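Local coordinates for protein endonuclease 8-like 3 (PDB 7JL5) that belongs to the endonuclease VIII-like family and carries, in this fragment, two GRF zinc fingers in tandem, at residues Q32-P37 / E48-S53; P55-G60 / V81-K86. All blocks are in the same frame, centred on the assembly; numbering follows the deposited sequence.

Contact 1: Q32-P37 / E48-S53; sequences QFYACP and EWADLS. With ZN (zinc ion), chain C.
F33 and W49 face each other as a non-hydrogen-bonded antiparallel pair, their CA atoms 4.3 Å apart, and Y34 and E48 form the hydrogen-bonded pair beside them. Y34 N donates a hydrogen bond to E48 O (2.8 Å), and E48 N donates one to Y34 O (3.0 Å). Past W49 the register is carried on by A50 N, which donates to Q32 O in a nearly straight bond (168°). On the face of F33 and W49, the six-membered part of the indole comes up to the base of the phenylalanine, W49 CE3 lying 3.7 Å from F33 CB. Q32 O sits in the indole plane, at its edge. The ring of F33 itself leads away from W49, because its CG lies between the backbone N and the carbonyl carbon (chi1 63°), and it stacks on F47, which in turn meets the indole edge-to-face. These strands, 32-35 and 47-49, are the second and third of the three-stranded antiparallel sheet in a GRF zinc finger, a member of the zinc beta-ribbon clan. On the Y34 side of the sheet, the methyl of A50 lies over one face of the phenol ring in a CH-pi contact, CB 4.0 Å from the ring centroid and displaced toward the CE2 rim. Q32 turns its amide toward the second finger, where NE2 bonds to M65 O. Just past the end of strand 32-35, C36 SG binds zinc at 2.4 Å, with C10, H13 and C44 completing the site.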
ATOM      1  N   GLN A  32       4.105   0.939   1.863  1.00 41.99           N
ATOM      2  CA  GLN A  32       3.055  -0.012   2.192  1.00 44.74           C
ATOM      3  C   GLN A  32       3.572  -1.441   2.086  1.00 46.34           C
ATOM      4  O   GLN A  32       4.435  -1.753   1.260  1.00 48.13           O
ATOM      5  CB  GLN A  32       1.858   0.182   1.260  1.00 46.92           C
ATOM      6  CG  GLN A  32       1.457   1.636   1.069  1.00 48.07           C
ATOM      7  CD  GLN A  32       0.447   1.824  -0.045  1.00 50.42           C
ATOM      8  OE1 GLN A  32       0.726   1.535  -1.209  1.00 50.55           O
ATOM      9  NE2 GLN A  32      -0.737   2.308   0.307  1.00 56.98           N
ATOM     10  N   PHE A  33       3.029  -2.311   2.933  1.00 41.96           N
ATOM     11  CA  PHE A  33       3.446  -3.705   2.960  1.00 38.48           C
ATOM     12  C   PHE A  33       2.284  -4.586   3.393  1.00 41.90           C
ATOM     13  O   PHE A  33       1.483  -4.199   4.247  1.00 41.33           O
ATOM     14  CB  PHE A  33       4.640  -3.910   3.902  1.00 38.13           C
ATOM     15  CG  PHE A  33       4.335  -3.602   5.340  1.00 40.06           C
ATOM     16  CD1 PHE A  33       4.430  -2.306   5.820  1.00 39.21           C
ATOM     17  CD2 PHE A  33       3.953  -4.608   6.212  1.00 44.68           C
ATOM     18  CE1 PHE A  33       4.148  -2.020   7.141  1.00 42.01           C
ATOM     19  CE2 PHE A  33       3.670  -4.327   7.536  1.00 45.00           C
ATOM     20  CZ  PHE A  33       3.768  -3.032   8.001  1.00 44.25           C
ATOM     21  N   TYR A  34       2.202  -5.769   2.791  1.00 42.37           N
ATOM     22  CA  TYR A  34       1.233  -6.770   3.199  1.00 47.52           C
ATOM     23  C   TYR A  34       1.713  -7.490   4.451  1.00 43.79           C
ATOM     24  O   TYR A  34       2.883  -7.888   4.552  1.00 37.95           O
ATOM     25  CB  TYR A  34       1.001  -7.783   2.081  1.00 52.70           C
ATOM     26  CG  TYR A  34       0.385  -7.187   0.842  1.00 55.91           C
ATOM     27  CD1 TYR A  34      -0.857  -6.569   0.893  1.00 56.48           C
ATOM     28  CD2 TYR A  34       1.039  -7.247  -0.380  1.00 58.18           C
ATOM     29  CE1 TYR A  34      -1.429  -6.023  -0.236  1.00 60.34           C
ATOM     30  CE2 TYR A  34       0.474  -6.704  -1.517  1.00 63.44           C
ATOM     31  CZ  TYR A  34      -0.760  -6.093  -1.439  1.00 65.94           C
ATOM     32  OH  TYR A  34      -1.329  -5.549  -2.568  1.00 69.84           O
ATOM     33  N   ALA A  35       0.788  -7.662   5.396  1.00 40.64           N
ATOM     34  CA  ALA A  35       1.071  -8.285   6.678  1.00 34.56           C
ATOM     35  C   ALA A  35      -0.102  -9.170   7.077  1.00 34.15           C
ATOM     36  O   ALA A  35      -1.184  -9.116   6.484  1.00 35.44           O
ATOM     37  CB  ALA A  35       1.337  -7.235   7.764  1.00 33.98           C
ATOM     38  N   CYS A  36       0.127  -9.980   8.105  1.00 37.17           N
ATOM     39  CA  CYS A  36      -0.887 -10.915   8.569  1.00 37.70           C
ATOM     40  C   CYS A  36      -2.151 -10.162   8.984  1.00 31.56           C
ATOM     41  O   CYS A  36      -2.066  -9.082   9.581  1.00 41.69           O
ATOM     42  CB  CYS A  36      -0.348 -11.733   9.745  1.00 32.42           C
ATOM     43  SG  CYS A  36      -1.393 -13.104  10.273  1.00 33.80           S
ATOM     44  N   PRO A  37      -3.337 -10.700   8.685  1.00159.09           N
ATOM     45  CA  PRO A  37      -4.583  -9.986   8.995  1.00133.09           C
ATOM     46  C   PRO A  37      -5.171 -10.248  10.373  1.00101.81           C
ATOM     47  O   PRO A  37      -6.153  -9.585  10.732  1.00 83.58           O
ATOM     48  CB  PRO A  37      -5.537 -10.509   7.908  1.00115.51           C
ATOM     49  CG  PRO A  37      -5.087 -11.929   7.709  1.00102.66           C
ATOM     50  CD  PRO A  37      -3.577 -11.910   7.874  1.00133.22           C
ATOM     51  N   GLU A  48       5.580  -8.549   3.430  1.00 39.83           N
ATOM     52  CA  GLU A  48       5.941  -8.511   2.015  1.00 42.85           C
ATOM     53  C   GLU A  48       5.691  -7.116   1.464  1.00 35.35           C
ATOM     54  O   GLU A  48       4.555  -6.644   1.470  1.00 32.76           O
ATOM     55  CB  GLU A  48       5.146  -9.548   1.215  1.00 56.60           C
ATOM     56  CG  GLU A  48       5.881 -10.091   0.000  1.00 69.37           C
ATOM     57  CD  GLU A  48       7.000 -11.045   0.377  1.00 79.17           C
ATOM     58  OE1 GLU A  48       6.986 -11.564   1.514  1.00 84.48           O
ATOM     59  OE2 GLU A  48       7.895 -11.276  -0.464  1.00 84.39           O
ATOM     60  N   TRP A  49       6.743  -6.465   0.976  1.00 29.89           N
ATOM     61  CA  TRP A  49       6.581  -5.136   0.400  1.00 29.35           C
ATOM     62  C   TRP A  49       5.557  -5.173  -0.727  1.00 32.69           C
ATOM     63  O   TRP A  49       5.631  -6.016  -1.626  1.00 31.87           O
ATOM     64  CB  TRP A  49       7.919  -4.610  -0.107  1.00 28.60           C
ATOM     65  CG  TRP A  49       8.874  -4.303   1.001  1.00 22.75           C
ATOM     66  CD1 TRP A  49      10.076  -4.900   1.234  1.00 22.76           C
ATOM     67  CD2 TRP A  49       8.698  -3.332   2.040  1.00 23.10           C
ATOM     68  NE1 TRP A  49      10.665  -4.356   2.350  1.00 27.13           N
ATOM     69  CE2 TRP A  49       9.839  -3.391   2.863  1.00 25.11           C
ATOM     70  CE3 TRP A  49       7.687  -2.417   2.352  1.00 29.38           C
ATOM     71  CZ2 TRP A  49       9.998  -2.573   3.979  1.00 23.80           C
ATOM     72  CZ3 TRP A  49       7.849  -1.604   3.460  1.00 30.75           C
ATOM     73  CH2 TRP A  49       8.995  -1.685   4.257  1.00 31.45           C
ATOM     74  N   ALA A  50       4.594  -4.250  -0.673  1.00 31.94           N
ATOM     75  CA  ALA A  50       3.480  -4.280  -1.610  1.00 31.85           C
ATOM     76  C   ALA A  50       3.809  -3.606  -2.935  1.00 31.48           C
ATOM     77  O   ALA A  50       3.249  -3.987  -3.969  1.00 31.46           O
ATOM     78  CB  ALA A  50       2.255  -3.606  -0.986  1.00 35.37           C
ATOM     79  N   ASP A  51       4.704  -2.622  -2.934  1.00 32.66           N
ATOM     80  CA  ASP A  51       4.899  -1.752  -4.086  1.00 34.67           C
ATOM     81  C   ASP A  51       5.886  -2.305  -5.108  1.00 36.09           C
ATOM     82  O   ASP A  51       6.202  -1.609  -6.078  1.00 34.76           O
ATOM     83  CB  ASP A  51       5.368  -0.368  -3.626  1.00 35.14           C
ATOM     84  CG  ASP A  51       6.717  -0.404  -2.926  1.00 34.33           C
ATOM     85  OD1 ASP A  51       7.329  -1.490  -2.841  1.00 35.71           O
ATOM     86  OD2 ASP A  51       7.168   0.662  -2.457  1.00 34.55           O
ATOM     87  N   LEU A  52       6.372  -3.533  -4.925  1.00 39.87           N
ATOM     88  CA  LEU A  52       7.352  -4.082  -5.857  1.00 40.54           C
ATOM     89  C   LEU A  52       6.821  -4.170  -7.282  1.00 38.87           C
ATOM     90  O   LEU A  52       7.619  -4.276  -8.220  1.00 32.83           O
ATOM     91  CB  LEU A  52       7.802  -5.463  -5.379  1.00 43.65           C
ATOM     92  CG  LEU A  52       8.839  -5.450  -4.255  1.00 46.59           C
ATOM     93  CD1 LEU A  52       8.852  -6.782  -3.524  1.00 47.99           C
ATOM     94  CD2 LEU A  52      10.223  -5.127  -4.809  1.00 46.61           C
ATOM     95  N   SER A  53       5.501  -4.123  -7.470  1.00 45.65           N
ATOM     96  CA  SER A  53       4.905  -4.156  -8.801  1.00 50.93           C
ATOM     97  C   SER A  53       4.011  -2.952  -9.076  1.00 36.82           C
ATOM     98  O   SER A  53       3.273  -2.957 -10.070  1.00 36.90           O
ATOM     99  CB  SER A  53       4.108  -5.450  -8.995  1.00 61.75           C
ATOM    100  OG  SER A  53       3.469  -5.471 -10.261  1.00 66.08           O
TER
HETATM  101 ZN    ZN C 701      -0.696 -15.162   9.218  1.00 39.56          ZN

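Contact 2: P55-G60 / V81-K86; sequences PFCNHG and VCPLGK. With ZN (zinc ion), chain D.
H59 and L84 approach from opposite directions, and the leucine lays one methyl over a face of the imidazole: L84 CD1 is 3.9 Å from the ring centroid, a CH-pi contact displaced toward CE1 and ND1. The edge of the same ring is given to metal and sulfur. ND1 binds zinc at 2.2 Å, and C82 SG lies close to the ring plane, 3.4 Å from H59 ND1, as a fellow ligand. Zinc is also held by C57 SG at 2.4 Å and C82 SG at 2.3 Å, which leaves the two sulfurs 3.8 Å apart, while C90 supplies the fourth ligand. The three cysteines and one histidine form the zinc site of the second GRF finger, a zinc beta-ribbon module, with C57 and H59 coming from the segment ahead of its first strand and C82 from the loop that directly follows the middle strand, 78-81. A type I beta turn from C57 to G60, closed by the hydrogen bond from G60 N to C57 O (3.0 Å), brings the first two ligands to the same side. Within that turn H59 N also donates to C57 SG, with an N-H...S angle of 152°, a bond that would be expected to stabilise negative charge on the thiolate. The two thiolates reach the metal by different torsions: C57 SG is tucked in over its own backbone, flanked by N and C (chi1 76°), whereas C82 SG is extended from its backbone N (chi1 -175°). Beside the site, P83 sets its ring CD against C57 SG at 4.0 Å, and its side chain also touches T64.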
ATOM      1  N   PRO A  55       3.037   0.908 -10.267  1.00 26.14           N
ATOM      2  CA  PRO A  55       3.570   1.803 -11.301  1.00 26.14           C
ATOM      3  C   PRO A  55       4.509   2.843 -10.706  1.00 25.26           C
ATOM      4  O   PRO A  55       4.610   3.021  -9.490  1.00 24.57           O
ATOM      5  CB  PRO A  55       2.319   2.455 -11.902  1.00 23.74           C
ATOM      6  CG  PRO A  55       1.247   2.265 -10.872  1.00 27.64           C
ATOM      7  CD  PRO A  55       1.566   0.973 -10.180  1.00 28.45           C
ATOM      8  N   PHE A  56       5.209   3.537 -11.598  1.00 26.58           N
ATOM      9  CA  PHE A  56       6.088   4.637 -11.229  1.00 26.83           C
ATOM     10  C   PHE A  56       5.390   5.956 -11.537  1.00 27.67           C
ATOM     11  O   PHE A  56       4.827   6.125 -12.623  1.00 24.88           O
ATOM     12  CB  PHE A  56       7.415   4.558 -11.985  1.00 25.18           C
ATOM     13  CG  PHE A  56       8.234   3.346 -11.650  1.00 31.85           C
ATOM     14  CD1 PHE A  56       9.137   3.371 -10.599  1.00 32.00           C
ATOM     15  CD2 PHE A  56       8.106   2.181 -12.388  1.00 30.21           C
ATOM     16  CE1 PHE A  56       9.892   2.258 -10.289  1.00 30.47           C
ATOM     17  CE2 PHE A  56       8.860   1.065 -12.082  1.00 29.31           C
ATOM     18  CZ  PHE A  56       9.755   1.105 -11.032  1.00 29.80           C
ATOM     19  N   CYS A  57       5.422   6.881 -10.582  1.00 26.89           N
ATOM     20  CA  CYS A  57       4.874   8.206 -10.821  1.00 27.23           C
ATOM     21  C   CYS A  57       5.819   8.989 -11.732  1.00 31.74           C
ATOM     22  O   CYS A  57       6.872   8.501 -12.155  1.00 24.48           O
ATOM     23  CB  CYS A  57       4.638   8.938  -9.502  1.00 26.25           C
ATOM     24  SG  CYS A  57       6.121   9.596  -8.711  1.00 30.09           S
ATOM     25  N   ASN A  58       5.440  10.228 -12.037  1.00 25.87           N
ATOM     26  CA  ASN A  58       6.215  11.023 -12.982  1.00 29.32           C
ATOM     27  C   ASN A  58       7.546  11.493 -12.414  1.00 29.99           C
ATOM     28  O   ASN A  58       8.374  12.003 -13.176  1.00 29.95           O
ATOM     29  CB  ASN A  58       5.381  12.215 -13.446  1.00 34.23           C
ATOM     30  CG  ASN A  58       4.195  11.794 -14.292  1.00 40.28           C
ATOM     31  OD1 ASN A  58       3.046  12.082 -13.960  1.00 46.14           O
ATOM     32  ND2 ASN A  58       4.471  11.097 -15.388  1.00 42.53           N
ATOM     33  N   HIS A  59       7.775  11.337 -11.110  1.00 34.90           N
ATOM     34  CA  HIS A  59       9.088  11.603 -10.540  1.00 43.42           C
ATOM     35  C   HIS A  59      10.072  10.465 -10.774  1.00 49.25           C
ATOM     36  O   HIS A  59      11.273  10.644 -10.540  1.00 55.61           O
ATOM     37  CB  HIS A  59       8.989  11.845  -9.032  1.00 48.72           C
ATOM     38  CG  HIS A  59       8.475  13.198  -8.658  1.00 42.41           C
ATOM     39  ND1 HIS A  59       7.214  13.397  -8.141  1.00 43.57           N
ATOM     40  CD2 HIS A  59       9.060  14.419  -8.705  1.00 41.82           C
ATOM     41  CE1 HIS A  59       7.040  14.684  -7.891  1.00 40.28           C
ATOM     42  NE2 HIS A  59       8.144  15.325  -8.229  1.00 44.30           N
ATOM     43  N   GLY A  60       9.597   9.306 -11.219  1.00 23.85           N
ATOM     44  CA  GLY A  60      10.408   8.112 -11.250  1.00 33.31           C
ATOM     45  C   GLY A  60      10.351   7.284  -9.987  1.00 34.11           C
ATOM     46  O   GLY A  60      11.105   6.311  -9.868  1.00 28.13           O
ATOM     47  N   VAL A  81      -1.029   6.960  -6.909  1.00 34.73           N
ATOM     48  CA  VAL A  81      -0.716   8.384  -6.901  1.00 35.51           C
ATOM     49  C   VAL A  81       0.746   8.581  -6.519  1.00 39.21           C
ATOM     50  O   VAL A  81       1.437   7.652  -6.099  1.00 45.20           O
ATOM     51  CB  VAL A  81      -1.624   9.174  -5.932  1.00 32.49           C
ATOM     52  CG1 VAL A  81      -3.071   9.106  -6.382  1.00 31.77           C
ATOM     53  CG2 VAL A  81      -1.474   8.640  -4.515  1.00 34.19           C
ATOM     54  N   CYS A  82       1.209   9.818  -6.671  1.00 36.31           N
ATOM     55  CA  CYS A  82       2.553  10.182  -6.244  1.00 36.80           C
ATOM     56  C   CYS A  82       2.736  10.200  -4.725  1.00 37.08           C
ATOM     57  O   CYS A  82       1.893  10.742  -4.007  1.00 36.64           O
ATOM     58  CB  CYS A  82       2.874  11.604  -6.697  1.00 44.11           C
ATOM     59  SG  CYS A  82       4.551  12.160  -6.360  1.00 30.05           S
ATOM     60  N   PRO A  83       3.775   9.512  -4.209  1.00 38.99           N
ATOM     61  CA  PRO A  83       3.897   9.387  -2.749  1.00 44.12           C
ATOM     62  C   PRO A  83       4.609  10.472  -1.955  1.00 44.57           C
ATOM     63  O   PRO A  83       5.255  10.158  -0.950  1.00 43.40           O
ATOM     64  CB  PRO A  83       4.697   8.078  -2.679  1.00 37.00           C
ATOM     65  CG  PRO A  83       5.713   8.277  -3.789  1.00 33.58           C
ATOM     66  CD  PRO A  83       4.943   8.992  -4.908  1.00 39.66           C
ATOM     67  N   LEU A  84       4.502  11.738  -2.358  1.00 42.80           N
ATOM     68  CA  LEU A  84       5.389  12.761  -1.821  1.00 48.39           C
ATOM     69  C   LEU A  84       4.714  13.811  -0.949  1.00 53.46           C
ATOM     70  O   LEU A  84       5.421  14.601  -0.313  1.00 57.97           O
ATOM     71  CB  LEU A  84       6.119  13.480  -2.967  1.00 44.17           C
ATOM     72  CG  LEU A  84       7.318  12.761  -3.581  1.00 43.44           C
ATOM     73  CD1 LEU A  84       8.065  13.705  -4.513  1.00 46.97           C
ATOM     74  CD2 LEU A  84       8.250  12.224  -2.510  1.00 45.96           C
ATOM     75  N   GLY A  85       3.387  13.847  -0.890  1.00 53.70           N
ATOM     76  CA  GLY A  85       2.716  14.894  -0.144  1.00 54.29           C
ATOM     77  C   GLY A  85       2.144  15.950  -1.064  1.00 50.33           C
ATOM     78  O   GLY A  85       2.799  16.354  -2.028  1.00 46.54           O
ATOM     79  N   LYS A  86       0.926  16.410  -0.765  1.00 49.48           N
ATOM     80  CA  LYS A  86       0.175  17.222  -1.718  1.00 50.14           C
ATOM     81  C   LYS A  86       1.013  18.354  -2.298  1.00 53.25           C
ATOM     82  O   LYS A  86       0.951  18.628  -3.502  1.00 51.49           O
ATOM     83  CB  LYS A  86      -1.080  17.782  -1.043  1.00 49.97           C
TER
HETATM   84 ZN    ZN D 702       5.620  11.872  -8.361  1.00 27.77          ZN

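From the N terminus, the chain lays down strand 18-21 and then strand 32-35, and contact 1 closes the loop between 32-35 and 47-49, completing the sheet of the first finger, whose middle strand leads on to a zinc ligand. A short connection leads directly from 48-53 to 55-60, where the second finger begins. Contact 2 closes a longer loop: strands 64-67 and 78-81 pass before 81-86 returns to the zinc ligands of 55-60. The two contacts follow in series, neither nested nor crossed, with centres about 18 Å apart. Contact 1 ties strand to strand, whereas contact 2 joins two loops through a metal ion.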